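Local coordinates for protein 3'-5' exonuclease crn-4 (Caenorhabditis elegans, PDB 5DK5) that degrades RNA and DNA from the 3' end as a metal-dependent DEDDh exonuclease and takes part in apoptotic DNA degradation, at residues Phe145-Glu158 against Met205-Thr219. Residues are numbered along the deposited sequence; the frame is centred on the assembly and turned at random.
Sequences FRQYINLYKIFTNE and MINMGAKVTVNELLT. With IPA (isopropyl alcohol), chain L.
A classic beta bulge marks the antiparallel pairing of strands 147-150 and 216-219: Asn-215 and Glu-216 both face Tyr-148, whose O accepts weak bonds from both their backbone N atoms. Within the bulge Tyr-148 N also bonds to Glu-216 O, and farther along Leu-218 N reaches Arg-146 O at 2.8 Å. The Asn-215 amide then pairs with the backbone of Asn-150: its OD1 accepts from Asn-150 N at 2.8 Å, in the carbonyl plane on a lone pair, while its ND2 donates to Asn-150 O at 2.9 Å, nearly straight (170°). Two bonds thus fix the rotation of this amide where strand 147-150 turns into helix 151-161. Asn-150 is that helix's N-cap, its OD1 accepting from Lys-153 N, while its ND2 meets Glu-216 OE2 from above the carboxylate plane at 2.9 Å and also donates to O2 of an isopropanol, probably from the crystallisation liquor. Lys-153, extended throughout, runs alongside Asn-215 so that NZ bonds to Asn-215 O at 2.8 Å; Thr-256 is a second partner.

Glu-216 CB lies over one face of the Tyr-148 ring, 4.1 Å from its centroid, a CH-pi contact. At the far end, a bend at chi3 (57°) brings the guanidinium of Arg-146 edge-on to Leu-218 O, which NE and NH2 both grip at 3.0 Å. This side chain also touches Cys-270 and Cys-280 of the zinc site; an alanine here would probably leave Leu-218 O without these two donors and open a gap beside those cysteines.

Met-205 inserts as a knob among Leu-151, Ile-154, Phe-155 and Glu-158, its CE 3.6 Å from Ile-154 CG2. The knob packs helix 191-207 against helix 151-161, while the bulged pairing ties strand 216-219, which leads into zinc ligand Cys-220, to the mixed sheet of the RNase H-like exonuclease fold.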
loop_
_atom_site.group_PDB
_atom_site.type_symbol
_atom_site.label_atom_id
_atom_site.label_comp_id
_atom_site.label_asym_id
_atom_site.label_seq_id
_atom_site.Cartn_x
_atom_site.Cartn_y
_atom_site.Cartn_z
ATOM N N PHE B 145 18.230 21.839 -2.317
ATOM C CA PHE B 145 16.975 21.331 -2.869
ATOM C C PHE B 145 15.951 22.454 -3.059
ATOM O O PHE B 145 14.876 22.230 -3.619
ATOM C CB PHE B 145 16.372 20.244 -1.967
ATOM C CG PHE B 145 16.973 18.867 -2.149
ATOM C CD1 PHE B 145 17.958 18.618 -3.095
ATOM C CD2 PHE B 145 16.525 17.810 -1.374
ATOM C CE1 PHE B 145 18.487 17.346 -3.251
ATOM C CE2 PHE B 145 17.049 16.538 -1.526
ATOM C CZ PHE B 145 18.029 16.306 -2.465
ATOM N N ARG B 146 16.279 23.655 -2.589
ATOM C CA ARG B 146 15.374 24.796 -2.700
ATOM C C ARG B 146 15.775 25.710 -3.861
ATOM O O ARG B 146 15.181 26.770 -4.071
ATOM C CB ARG B 146 15.336 25.572 -1.383
ATOM C CG ARG B 146 14.631 24.811 -0.265
ATOM C CD ARG B 146 14.460 25.647 0.991
ATOM N NE ARG B 146 13.736 26.889 0.731
ATOM C CZ ARG B 146 13.268 27.695 1.679
ATOM N NH1 ARG B 146 13.437 27.392 2.959
ATOM N NH2 ARG B 146 12.623 28.805 1.345
ATOM N N GLN B 147 16.795 25.292 -4.602
ATOM C CA GLN B 147 17.108 25.881 -5.897
ATOM C C GLN B 147 17.559 24.760 -6.821
ATOM O O GLN B 147 18.305 23.873 -6.408
ATOM C CB GLN B 147 18.185 26.963 -5.780
ATOM C CG GLN B 147 19.540 26.471 -5.272
ATOM C CD GLN B 147 20.649 27.485 -5.487
ATOM O OE1 GLN B 147 21.769 27.124 -5.853
ATOM N NE2 GLN B 147 20.346 28.759 -5.259
ATOM N N TYR B 148 17.090 24.781 -8.062
ATOM C CA TYR B 148 17.404 23.704 -8.990
ATOM C C TYR B 148 17.085 24.084 -10.428
ATOM O O TYR B 148 16.571 25.170 -10.697
ATOM C CB TYR B 148 16.640 22.435 -8.607
ATOM C CG TYR B 148 15.140 22.598 -8.629
ATOM C CD1 TYR B 148 14.450 23.020 -7.499
ATOM C CD2 TYR B 148 14.410 22.324 -9.777
ATOM C CE1 TYR B 148 13.078 23.168 -7.515
ATOM C CE2 TYR B 148 13.038 22.469 -9.803
ATOM C CZ TYR B 148 12.377 22.891 -8.669
ATOM O OH TYR B 148 11.010 23.039 -8.687
ATOM N N ILE B 149 17.396 23.169 -11.340
ATOM C CA ILE B 149 17.196 23.385 -12.764
ATOM C C ILE B 149 16.090 22.487 -13.302
ATOM O O ILE B 149 16.252 21.271 -13.392
ATOM C CB ILE B 149 18.495 23.123 -13.553
ATOM C CG1 ILE B 149 19.625 23.993 -12.989
ATOM C CG2 ILE B 149 18.273 23.381 -15.046
ATOM C CD1 ILE B 149 20.946 23.884 -13.723
ATOM N N ASN B 150 14.963 23.097 -13.649
ATOM C CA ASN B 150 13.887 22.393 -14.331
ATOM C C ASN B 150 14.216 22.329 -15.817
ATOM O O ASN B 150 14.046 23.308 -16.542
ATOM C CB ASN B 150 12.549 23.093 -14.094
ATOM C CG ASN B 150 11.367 22.288 -14.599
ATOM O OD1 ASN B 150 11.474 21.529 -15.562
ATOM N ND2 ASN B 150 10.225 22.453 -13.946
ATOM N N LEU B 151 14.698 21.174 -16.263
ATOM C CA LEU B 151 15.212 21.044 -17.621
ATOM C C LEU B 151 14.108 21.171 -18.665
ATOM O O LEU B 151 14.350 21.640 -19.777
ATOM C CB LEU B 151 15.932 19.705 -17.793
ATOM C CG LEU B 151 16.806 19.586 -19.044
ATOM C CD1 LEU B 151 17.991 20.534 -18.967
ATOM C CD2 LEU B 151 17.286 18.159 -19.232
ATOM N N TYR B 152 12.897 20.753 -18.307
ATOM C CA TYR B 152 11.773 20.806 -19.234
ATOM C C TYR B 152 11.349 22.247 -19.476
ATOM O O TYR B 152 10.856 22.592 -20.550
ATOM C CB TYR B 152 10.589 20.000 -18.704
ATOM C CG TYR B 152 9.442 19.911 -19.683
ATOM C CD1 TYR B 152 9.482 19.019 -20.744
ATOM C CD2 TYR B 152 8.322 20.722 -19.550
ATOM C CE1 TYR B 152 8.441 18.933 -21.645
ATOM C CE2 TYR B 152 7.273 20.642 -20.448
ATOM C CZ TYR B 152 7.339 19.746 -21.492
ATOM O OH TYR B 152 6.298 19.662 -22.390
ATOM N N LYS B 153 11.537 23.083 -18.463
ATOM C CA LYS B 153 11.221 24.497 -18.578
ATOM C C LYS B 153 12.169 25.177 -19.562
ATOM O O LYS B 153 11.763 26.051 -20.327
ATOM C CB LYS B 153 11.301 25.171 -17.212
ATOM C CG LYS B 153 10.949 26.644 -17.227
ATOM C CD LYS B 153 11.056 27.228 -15.831
ATOM C CE LYS B 153 10.791 28.720 -15.827
ATOM N NZ LYS B 153 10.990 29.285 -14.473
ATOM N N ILE B 154 13.434 24.772 -19.535
ATOM C CA ILE B 154 14.419 25.285 -20.479
ATOM C C ILE B 154 14.101 24.759 -21.871
ATOM O O ILE B 154 14.227 25.474 -22.865
ATOM C CB ILE B 154 15.853 24.880 -20.083
ATOM C CG1 ILE B 154 16.151 25.339 -18.653
ATOM C CG2 ILE B 154 16.869 25.466 -21.068
ATOM C CD1 ILE B 154 17.494 24.900 -18.131
ATOM N N PHE B 155 13.683 23.500 -21.926
ATOM C CA PHE B 155 13.296 22.862 -23.176
ATOM C C PHE B 155 12.140 23.608 -23.834
ATOM O O PHE B 155 12.067 23.695 -25.059
ATOM C CB PHE B 155 12.919 21.404 -22.922
ATOM C CG PHE B 155 12.288 20.725 -24.100
ATOM C CD1 PHE B 155 13.038 20.418 -25.223
ATOM C CD2 PHE B 155 10.950 20.372 -24.076
ATOM C CE1 PHE B 155 12.460 19.785 -26.306
ATOM C CE2 PHE B 155 10.366 19.738 -25.155
ATOM C CZ PHE B 155 11.123 19.444 -26.272
ATOM N N THR B 156 11.239 24.141 -23.015
ATOM C CA THR B 156 10.132 24.948 -23.514
ATOM C C THR B 156 10.657 26.202 -24.210
ATOM O O THR B 156 10.209 26.547 -25.304
ATOM C CB THR B 156 9.174 25.356 -22.376
ATOM O OG1 THR B 156 8.513 24.192 -21.868
ATOM C CG2 THR B 156 8.122 26.350 -22.866
ATOM N N ASN B 157 11.605 26.879 -23.569
ATOM C CA ASN B 157 12.197 28.088 -24.130
ATOM C C ASN B 157 12.993 27.790 -25.395
ATOM O O ASN B 157 12.956 28.556 -26.357
ATOM C CB ASN B 157 13.098 28.772 -23.100
ATOM C CG ASN B 157 12.340 29.217 -21.864
ATOM O OD1 ASN B 157 11.121 29.393 -21.898
ATOM N ND2 ASN B 157 13.061 29.408 -20.764
ATOM N N GLU B 158 13.712 26.672 -25.387
ATOM C CA GLU B 158 14.493 26.254 -26.544
ATOM C C GLU B 158 13.596 25.927 -27.732
ATOM O O GLU B 158 14.011 26.046 -28.885
ATOM C CB GLU B 158 15.353 25.038 -26.196
ATOM C CG GLU B 158 16.612 25.367 -25.413
ATOM C CD GLU B 158 17.592 26.203 -26.213
ATOM O OE1 GLU B 158 18.198 25.664 -27.163
ATOM O OE2 GLU B 158 17.754 27.401 -25.895
ATOM N N MET B 205 21.373 19.503 -25.337
ATOM C CA MET B 205 20.753 20.819 -25.311
ATOM C C MET B 205 21.789 21.941 -25.357
ATOM O O MET B 205 21.646 22.876 -26.143
ATOM C CB MET B 205 19.868 20.970 -24.073
ATOM C CG MET B 205 18.483 20.371 -24.251
ATOM S SD MET B 205 17.451 20.465 -22.776
ATOM C CE MET B 205 17.294 22.238 -22.568
ATOM N N ILE B 206 22.828 21.856 -24.529
ATOM C CA ILE B 206 23.831 22.917 -24.495
ATOM C C ILE B 206 24.671 22.871 -25.766
ATOM O O ILE B 206 25.182 23.894 -26.224
ATOM C CB ILE B 206 24.755 22.830 -23.244
ATOM C CG1 ILE B 206 25.828 21.737 -23.382
ATOM C CG2 ILE B 206 23.923 22.620 -21.984
ATOM C CD1 ILE B 206 26.916 21.832 -22.339
ATOM N N ASN B 207 24.805 21.678 -26.337
ATOM C CA ASN B 207 25.532 21.514 -27.588
ATOM C C ASN B 207 24.738 22.101 -28.749
ATOM O O ASN B 207 25.304 22.467 -29.778
ATOM C CB ASN B 207 25.842 20.037 -27.846
ATOM C CG ASN B 207 26.780 19.448 -26.806
ATOM O OD1 ASN B 207 27.389 20.172 -26.018
ATOM N ND2 ASN B 207 26.907 18.126 -26.806
ATOM N N MET B 208 23.420 22.180 -28.576
ATOM C CA MET B 208 22.557 22.874 -29.527
ATOM C C MET B 208 22.475 24.362 -29.188
ATOM O O MET B 208 21.820 25.132 -29.892
ATOM C CB MET B 208 21.154 22.259 -29.538
ATOM C CG MET B 208 21.076 20.876 -30.173
ATOM S SD MET B 208 21.365 20.896 -31.954
ATOM C CE MET B 208 20.886 19.226 -32.395
ATOM N N GLY B 209 23.138 24.759 -28.103
ATOM C CA GLY B 209 23.260 26.161 -27.738
ATOM C C GLY B 209 22.303 26.618 -26.650
ATOM O O GLY B 209 22.059 27.816 -26.499
ATOM N N ALA B 210 21.763 25.674 -25.887
ATOM C CA ALA B 210 20.848 26.013 -24.802
ATOM C C ALA B 210 21.603 26.615 -23.620
ATOM O O ALA B 210 22.752 26.257 -23.359
ATOM C CB ALA B 210 20.066 24.785 -24.360
ATOM N N LYS B 211 20.946 27.532 -22.915
ATOM C CA LYS B 211 21.526 28.185 -21.745
ATOM C C LYS B 211 20.908 27.625 -20.464
ATOM O O LYS B 211 19.773 27.952 -20.114
ATOM C CB LYS B 211 21.317 29.697 -21.826
ATOM C CG LYS B 211 22.155 30.497 -20.839
ATOM C CD LYS B 211 22.592 31.832 -21.433
ATOM C CE LYS B 211 23.877 32.346 -20.798
ATOM N NZ LYS B 211 24.440 33.505 -21.553
ATOM N N VAL B 212 21.669 26.786 -19.770
ATOM C CA VAL B 212 21.165 26.050 -18.617
ATOM C C VAL B 212 21.574 26.704 -17.299
ATOM O O VAL B 212 22.758 26.920 -17.040
ATOM C CB VAL B 212 21.663 24.588 -18.641
ATOM C CG1 VAL B 212 21.081 23.797 -17.480
ATOM C CG2 VAL B 212 21.299 23.933 -19.968
ATOM N N THR B 213 20.577 27.020 -16.476
ATOM C CA THR B 213 20.798 27.640 -15.173
ATOM C C THR B 213 19.630 27.326 -14.242
ATOM O O THR B 213 18.587 26.851 -14.689
ATOM C CB THR B 213 20.941 29.172 -15.284
ATOM O OG1 THR B 213 21.641 29.512 -16.487
ATOM C CG2 THR B 213 21.693 29.739 -14.087
ATOM N N VAL B 214 19.810 27.587 -12.950
ATOM C CA VAL B 214 18.711 27.531 -11.989
ATOM C C VAL B 214 17.565 28.427 -12.457
ATOM O O VAL B 214 17.742 29.635 -12.618
ATOM C CB VAL B 214 19.174 27.967 -10.578
ATOM C CG1 VAL B 214 17.983 28.171 -9.639
ATOM C CG2 VAL B 214 20.150 26.948 -9.996
ATOM N N ASN B 215 16.397 27.826 -12.678
ATOM C CA ASN B 215 15.224 28.557 -13.152
ATOM C C ASN B 215 14.020 28.415 -12.221
ATOM O O ASN B 215 12.970 29.012 -12.461
ATOM C CB ASN B 215 14.847 28.093 -14.561
ATOM C CG ASN B 215 14.692 26.588 -14.661
ATOM O OD1 ASN B 215 14.726 25.876 -13.658
ATOM N ND2 ASN B 215 14.511 26.097 -15.880
ATOM N N GLU B 216 14.175 27.624 -11.163
ATOM C CA GLU B 216 13.121 27.456 -10.167
ATOM C C GLU B 216 13.687 27.489 -8.752
ATOM O O GLU B 216 14.744 26.918 -8.478
ATOM C CB GLU B 216 12.363 26.145 -10.399
ATOM C CG GLU B 216 11.463 26.170 -11.629
ATOM C CD GLU B 216 10.500 24.996 -11.687
ATOM O OE1 GLU B 216 10.550 24.131 -10.787
ATOM O OE2 GLU B 216 9.690 24.938 -12.636
ATOM N N LEU B 217 12.970 28.177 -7.867
ATOM C CA LEU B 217 13.344 28.296 -6.464
ATOM C C LEU B 217 12.165 27.907 -5.582
ATOM O O LEU B 217 11.011 28.047 -5.985
ATOM C CB LEU B 217 13.785 29.723 -6.135
ATOM C CG LEU B 217 14.794 30.390 -7.071
ATOM C CD1 LEU B 217 14.839 31.883 -6.801
ATOM C CD2 LEU B 217 16.172 29.777 -6.906
ATOM N N LEU B 218 12.460 27.420 -4.380
ATOM C CA LEU B 218 11.427 27.104 -3.402
ATOM C C LEU B 218 11.396 28.161 -2.304
ATOM O O LEU B 218 12.365 28.328 -1.560
ATOM C CB LEU B 218 11.658 25.717 -2.800
ATOM C CG LEU B 218 11.560 24.526 -3.759
ATOM C CD1 LEU B 218 11.627 23.222 -2.974
ATOM C CD2 LEU B 218 10.289 24.578 -4.601
ATOM N N THR B 219 10.275 28.873 -2.219
ATOM C CA THR B 219 10.096 29.946 -1.245
ATOM C C THR B 219 8.968 29.608 -0.275
ATOM O O THR B 219 8.174 28.703 -0.525
ATOM C CB THR B 219 9.786 31.286 -1.933
ATOM O OG1 THR B 219 8.573 31.170 -2.688
ATOM C CG2 THR B 219 10.923 31.690 -2.861
HETATM C C1 IPA L . 7.004 21.688 -16.386
HETATM C C2 IPA L . 7.088 20.552 -15.393
HETATM C C3 IPA L . 5.818 19.730 -15.441
HETATM O O2 IPA L . 7.240 21.087 -14.101
#